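Local coordinates for protein endoglucanase A (Clostridium cellulolyticum, PDB 1EDG) that probably hydrolyses internal beta-1,4-glucosidic bonds of cellulose, as a family 5 endoglucanase built on a TIM-barrel catalytic domain, at residues A226-A231 with V251-A255; M1-I7 with P365-G370. One frame throughout, in Å; residues are numbered along the deposited sequence.

Interaction 1 of 2, residues A226-A231 with V251-A255; sequences ASPDGA and VSVHA
The methyl group of Ala226 sits over one face of the His254 imidazole in a CH-pi contact, its CB 4.0 Å from the ring centroid and displaced toward the rim near ND1. The ring is presented to it by a first torsion that sets CG anti to the carbonyl carbon (chi1 -67°), while ND1 is engaged by Glu170 OE2, which would help fix the rotation of the ring. Next to this pair, His254 N donates to Ala226 O (2.7 Å), and the same oxygen also receives a CA-H...O contact from Val253 CA. The two segments belong to a beta-alpha-beta unit of the TIM barrel: Ala226 follows strand 219-222, and the short helix that begins at Pro228 packs against strand 249-254. Ser227 is the N-cap of that helix, with OG accepting from Gly230 N (3.0 Å). On the helix, Ala231 CB points at the strand and meets Val251 CG1 at 3.7 Å, with Val253 CG1 a little farther off, while Pro228 CG rests on Ala255 CB (4.2 Å). A water donates to both Ser227 O and Ser252 O, bridging the two backbones.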
loop_
_atom_site.group_PDB
_atom_site.type_symbol
_atom_site.label_atom_id
_atom_site.label_comp_id
_atom_site.label_asym_id
_atom_site.label_seq_id
_atom_site.Cartn_x
_atom_site.Cartn_y
_atom_site.Cartn_z
ATOM N N ALA A 226 -4.147 -8.596 2.926
ATOM C CA ALA A 226 -4.305 -7.683 1.793
ATOM C C ALA A 226 -4.179 -8.409 0.449
ATOM O O ALA A 226 -3.792 -7.809 -0.556
ATOM C CB ALA A 226 -3.298 -6.527 1.873
ATOM N N SER A 227 -4.485 -9.703 0.418
ATOM C CA SER A 227 -4.393 -10.451 -0.834
ATOM C C SER A 227 -5.639 -10.226 -1.697
ATOM O O SER A 227 -6.690 -9.799 -1.202
ATOM C CB SER A 227 -4.200 -11.948 -0.568
ATOM O OG SER A 227 -5.340 -12.514 0.047
ATOM N N PRO A 228 -5.519 -10.438 -3.017
ATOM C CA PRO A 228 -6.681 -10.252 -3.891
ATOM C C PRO A 228 -7.809 -11.188 -3.442
ATOM O O PRO A 228 -8.967 -10.770 -3.354
ATOM C CB PRO A 228 -6.133 -10.644 -5.263
ATOM C CG PRO A 228 -4.699 -10.222 -5.180
ATOM C CD PRO A 228 -4.303 -10.709 -3.804
ATOM N N ASP A 229 -7.458 -12.430 -3.107
ATOM C CA ASP A 229 -8.441 -13.412 -2.646
ATOM C C ASP A 229 -9.066 -13.015 -1.314
ATOM O O ASP A 229 -10.224 -13.335 -1.050
ATOM C CB ASP A 229 -7.818 -14.804 -2.537
ATOM C CG ASP A 229 -7.586 -15.452 -3.894
ATOM O OD1 ASP A 229 -8.304 -15.115 -4.858
ATOM O OD2 ASP A 229 -6.687 -16.310 -3.995
ATOM N N GLY A 230 -8.304 -12.323 -0.472
ATOM C CA GLY A 230 -8.834 -11.876 0.800
ATOM C C GLY A 230 -9.938 -10.849 0.608
ATOM O O GLY A 230 -10.830 -10.714 1.446
ATOM N N ALA A 231 -9.885 -10.121 -0.502
ATOM C CA ALA A 231 -10.885 -9.101 -0.783
ATOM C C ALA A 231 -12.038 -9.595 -1.657
ATOM O O ALA A 231 -13.141 -9.048 -1.597
ATOM C CB ALA A 231 -10.221 -7.884 -1.428
ATOM N N VAL A 251 -11.058 -0.454 -1.510
ATOM C CA VAL A 251 -10.511 -1.772 -1.206
ATOM C C VAL A 251 -8.997 -1.732 -1.444
ATOM O O VAL A 251 -8.534 -1.219 -2.471
ATOM C CB VAL A 251 -11.128 -2.862 -2.116
ATOM C CG1 VAL A 251 -10.581 -4.233 -1.756
ATOM C CG2 VAL A 251 -12.645 -2.834 -2.006
ATOM N N SER A 252 -8.238 -2.293 -0.510
ATOM C CA SER A 252 -6.788 -2.326 -0.605
ATOM C C SER A 252 -6.272 -3.732 -0.895
ATOM O O SER A 252 -6.672 -4.691 -0.231
ATOM C CB SER A 252 -6.188 -1.833 0.716
ATOM O OG SER A 252 -4.779 -1.999 0.733
ATOM N N VAL A 253 -5.423 -3.871 -1.910
ATOM C CA VAL A 253 -4.832 -5.166 -2.230
ATOM C C VAL A 253 -3.347 -4.983 -2.510
ATOM O O VAL A 253 -2.916 -3.906 -2.938
ATOM C CB VAL A 253 -5.479 -5.878 -3.463
ATOM C CG1 VAL A 253 -6.993 -6.004 -3.293
ATOM C CG2 VAL A 253 -5.135 -5.164 -4.741
ATOM N N HIS A 254 -2.560 -6.008 -2.205
ATOM C CA HIS A 254 -1.122 -5.990 -2.460
ATOM C C HIS A 254 -0.925 -7.192 -3.356
ATOM O O HIS A 254 -1.495 -8.254 -3.095
ATOM C CB HIS A 254 -0.310 -6.139 -1.165
ATOM C CG HIS A 254 -0.427 -4.966 -0.237
ATOM N ND1 HIS A 254 0.113 -4.963 1.029
ATOM C CD2 HIS A 254 -1.023 -3.760 -0.393
ATOM C CE1 HIS A 254 -0.145 -3.808 1.619
ATOM N NE2 HIS A 254 -0.832 -3.059 0.778
ATOM N N ALA A 255 -0.155 -7.047 -4.427
ATOM C CA ALA A 255 0.016 -8.176 -5.320
ATOM C C ALA A 255 1.337 -8.244 -6.056
ATOM O O ALA A 255 1.487 -7.681 -7.139
ATOM C CB ALA A 255 -1.139 -8.226 -6.309
HETATM O O HOH W 1 -7.303 -7.402 0.390
#

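Interaction 2 of 2, residues M1-I7 with P365-G370; sequences MYDASLI and PEIIDG
Tyr2 and Asp369 form one of two hydrogen bonds between the N-terminal arm and the helix 365-374, the phenol OH donating to Asp369 OD2 at 2.6 Å. The other is Asp3 N to Glu366 OE2, 2.9 Å and close to straight (165°). The start of the chain is thus tied to its last helix at the surface of the TIM-barrel domain, the arm lying across the first turns of that helix. Asp369 OD2 and Glu366 OE2 are each approached on the anti side, slightly out of plane. Asp369 has a second partner, since its OD1 makes a salt bridge to Lys73, which probably favours the charged carboxylate that Tyr2 binds.

The tyrosine ring reaches the helix because its CG stands anti to the backbone N (chi1 -178°), and the ring plane is turned 60° from the Asp369 carboxylate. The Glu366 chain bends at its second torsion and runs past the tyrosine in the opposite direction, leaving its carboxylate almost parallel to the ring. Pro365 meets the ring at its edge, with CG 3.7 Å from Tyr2 CD1.

On the arm itself, Asp3 folds the chain into an Asx turn: OD1 accepts from Ser5 N above the carboxylate plane and from Ser5 OG on the syn side, both from the same face. The turn leads into the 3-10 segment 4-6, which carries the chain to Ile7, whose CB is directed at the helix. Leu6 packs more loosely near Glu366 CG and also touches Leu316 of helix 316-332. Ile7 CD1 lies alongside Asp369 CB and comes within 3.9 Å of Gly370 N, while Ile7 CG2 stands 4.1 Å from Gly370 CA.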
loop_
_atom_site.group_PDB
_atom_site.type_symbol
_atom_site.label_atom_id
_atom_site.label_comp_id
_atom_site.label_asym_id
_atom_site.label_seq_id
_atom_site.Cartn_x
_atom_site.Cartn_y
_atom_site.Cartn_z
ATOM N N MET A 1 23.953 3.733 -19.762
ATOM C CA MET A 1 23.231 4.879 -20.371
ATOM C C MET A 1 21.767 4.507 -20.383
ATOM O O MET A 1 21.426 3.322 -20.442
ATOM C CB MET A 1 23.656 5.101 -21.828
ATOM C CG MET A 1 25.122 5.359 -22.065
ATOM S SD MET A 1 25.438 5.573 -23.834
ATOM C CE MET A 1 25.161 3.908 -24.458
ATOM N N TYR A 2 20.919 5.524 -20.373
ATOM C CA TYR A 2 19.478 5.353 -20.420
ATOM C C TYR A 2 19.112 4.707 -21.765
ATOM O O TYR A 2 19.553 5.165 -22.823
ATOM C CB TYR A 2 18.819 6.724 -20.293
ATOM C CG TYR A 2 17.320 6.687 -20.290
ATOM C CD1 TYR A 2 16.613 6.414 -19.122
ATOM C CD2 TYR A 2 16.602 6.926 -21.457
ATOM C CE1 TYR A 2 15.223 6.379 -19.119
ATOM C CE2 TYR A 2 15.218 6.895 -21.467
ATOM C CZ TYR A 2 14.534 6.619 -20.297
ATOM O OH TYR A 2 13.166 6.576 -20.323
ATOM N N ASP A 3 18.320 3.643 -21.724
ATOM C CA ASP A 3 17.916 2.949 -22.943
ATOM C C ASP A 3 16.393 2.940 -23.055
ATOM O O ASP A 3 15.730 2.035 -22.549
ATOM C CB ASP A 3 18.453 1.511 -22.941
ATOM C CG ASP A 3 18.192 0.777 -24.255
ATOM O OD1 ASP A 3 17.621 1.386 -25.187
ATOM O OD2 ASP A 3 18.569 -0.413 -24.359
ATOM N N ALA A 4 15.852 3.929 -23.757
ATOM C CA ALA A 4 14.410 4.047 -23.935
ATOM C C ALA A 4 13.802 2.916 -24.770
ATOM O O ALA A 4 12.602 2.667 -24.695
ATOM C CB ALA A 4 14.063 5.401 -24.541
ATOM N N SER A 5 14.626 2.202 -25.531
ATOM C CA SER A 5 14.113 1.117 -26.361
ATOM C C SER A 5 13.624 -0.094 -25.559
ATOM O O SER A 5 12.988 -0.998 -26.113
ATOM C CB SER A 5 15.167 0.680 -27.384
ATOM O OG SER A 5 16.178 -0.110 -26.785
ATOM N N LEU A 6 13.922 -0.123 -24.263
ATOM C CA LEU A 6 13.505 -1.243 -23.422
ATOM C C LEU A 6 12.008 -1.240 -23.119
ATOM O O LEU A 6 11.412 -2.296 -22.884
ATOM C CB LEU A 6 14.295 -1.258 -22.110
ATOM C CG LEU A 6 15.810 -1.440 -22.229
ATOM C CD1 LEU A 6 16.428 -1.560 -20.834
ATOM C CD2 LEU A 6 16.120 -2.678 -23.060
ATOM N N ILE A 7 11.405 -0.057 -23.131
ATOM C CA ILE A 7 9.978 0.093 -22.848
ATOM C C ILE A 7 9.122 -0.475 -23.986
ATOM O O ILE A 7 9.257 -0.067 -25.145
ATOM C CB ILE A 7 9.631 1.579 -22.601
ATOM C CG1 ILE A 7 10.462 2.113 -21.430
ATOM C CG2 ILE A 7 8.145 1.744 -22.309
ATOM C CD1 ILE A 7 10.327 3.604 -21.211
ATOM N N PRO A 365 15.722 4.106 -14.048
ATOM C CA PRO A 365 14.743 5.011 -14.653
ATOM C C PRO A 365 13.827 4.449 -15.736
ATOM O O PRO A 365 12.671 4.861 -15.822
ATOM C CB PRO A 365 15.605 6.174 -15.146
ATOM C CG PRO A 365 16.894 5.517 -15.496
ATOM C CD PRO A 365 17.098 4.555 -14.346
ATOM N N GLU A 366 14.315 3.503 -16.536
ATOM C CA GLU A 366 13.497 2.916 -17.602
ATOM C C GLU A 366 12.253 2.231 -17.036
ATOM O O GLU A 366 11.178 2.298 -17.632
ATOM C CB GLU A 366 14.293 1.914 -18.435
ATOM C CG GLU A 366 15.466 2.508 -19.211
ATOM C CD GLU A 366 16.785 2.453 -18.455
ATOM O OE1 GLU A 366 16.782 2.316 -17.209
ATOM O OE2 GLU A 366 17.837 2.534 -19.122
ATOM N N ILE A 367 12.398 1.581 -15.881
ATOM C CA ILE A 367 11.269 0.900 -15.247
ATOM C C ILE A 367 10.215 1.926 -14.855
ATOM O O ILE A 367 9.042 1.789 -15.206
ATOM C CB ILE A 367 11.698 0.125 -13.972
ATOM C CG1 ILE A 367 12.620 -1.042 -14.340
ATOM C CG2 ILE A 367 10.461 -0.382 -13.219
ATOM C CD1 ILE A 367 13.227 -1.751 -13.127
ATOM N N ILE A 368 10.641 2.990 -14.180
ATOM C CA ILE A 368 9.691 4.002 -13.736
ATOM C C ILE A 368 9.082 4.831 -14.884
ATOM O O ILE A 368 7.913 5.232 -14.814
ATOM C CB ILE A 368 10.244 4.865 -12.543
ATOM C CG1 ILE A 368 10.472 6.310 -12.944
ATOM C CG2 ILE A 368 11.471 4.224 -11.911
ATOM C CD1 ILE A 368 9.312 7.179 -12.585
ATOM N N ASP A 369 9.840 5.040 -15.959
ATOM C CA ASP A 369 9.310 5.785 -17.105
ATOM C C ASP A 369 8.245 4.947 -17.812
ATOM O O ASP A 369 7.271 5.488 -18.334
ATOM C CB ASP A 369 10.430 6.188 -18.070
ATOM C CG ASP A 369 11.313 7.288 -17.504
ATOM O OD1 ASP A 369 10.865 7.992 -16.574
ATOM O OD2 ASP A 369 12.456 7.452 -17.977
ATOM N N GLY A 370 8.433 3.629 -17.803
ATOM C CA GLY A 370 7.467 2.720 -18.397
ATOM C C GLY A 370 6.172 2.758 -17.595
ATOM O O GLY A 370 5.073 2.745 -18.157
#

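The two contacts share no element of the fold, their centres about 29 Å apart. Interaction 1 is buried and local: it joins successive parts of one beta-alpha-beta unit, 20 residues apart, and relies on a backbone hydrogen bond, small apolar groups, one imidazole face and a bridging water. Interaction 2 lies farther out, about 24 Å from the centre of the chain as against 10 Å, and joins residues 358 positions apart. There carboxylates do the polar work, taking one phenol and one backbone N-H, with buried to exposed side chains packed around them. Interaction 1 sets a loop and short helix against a barrel strand, whereas interaction 2 fastens the N-terminal arm to the C-terminal helix.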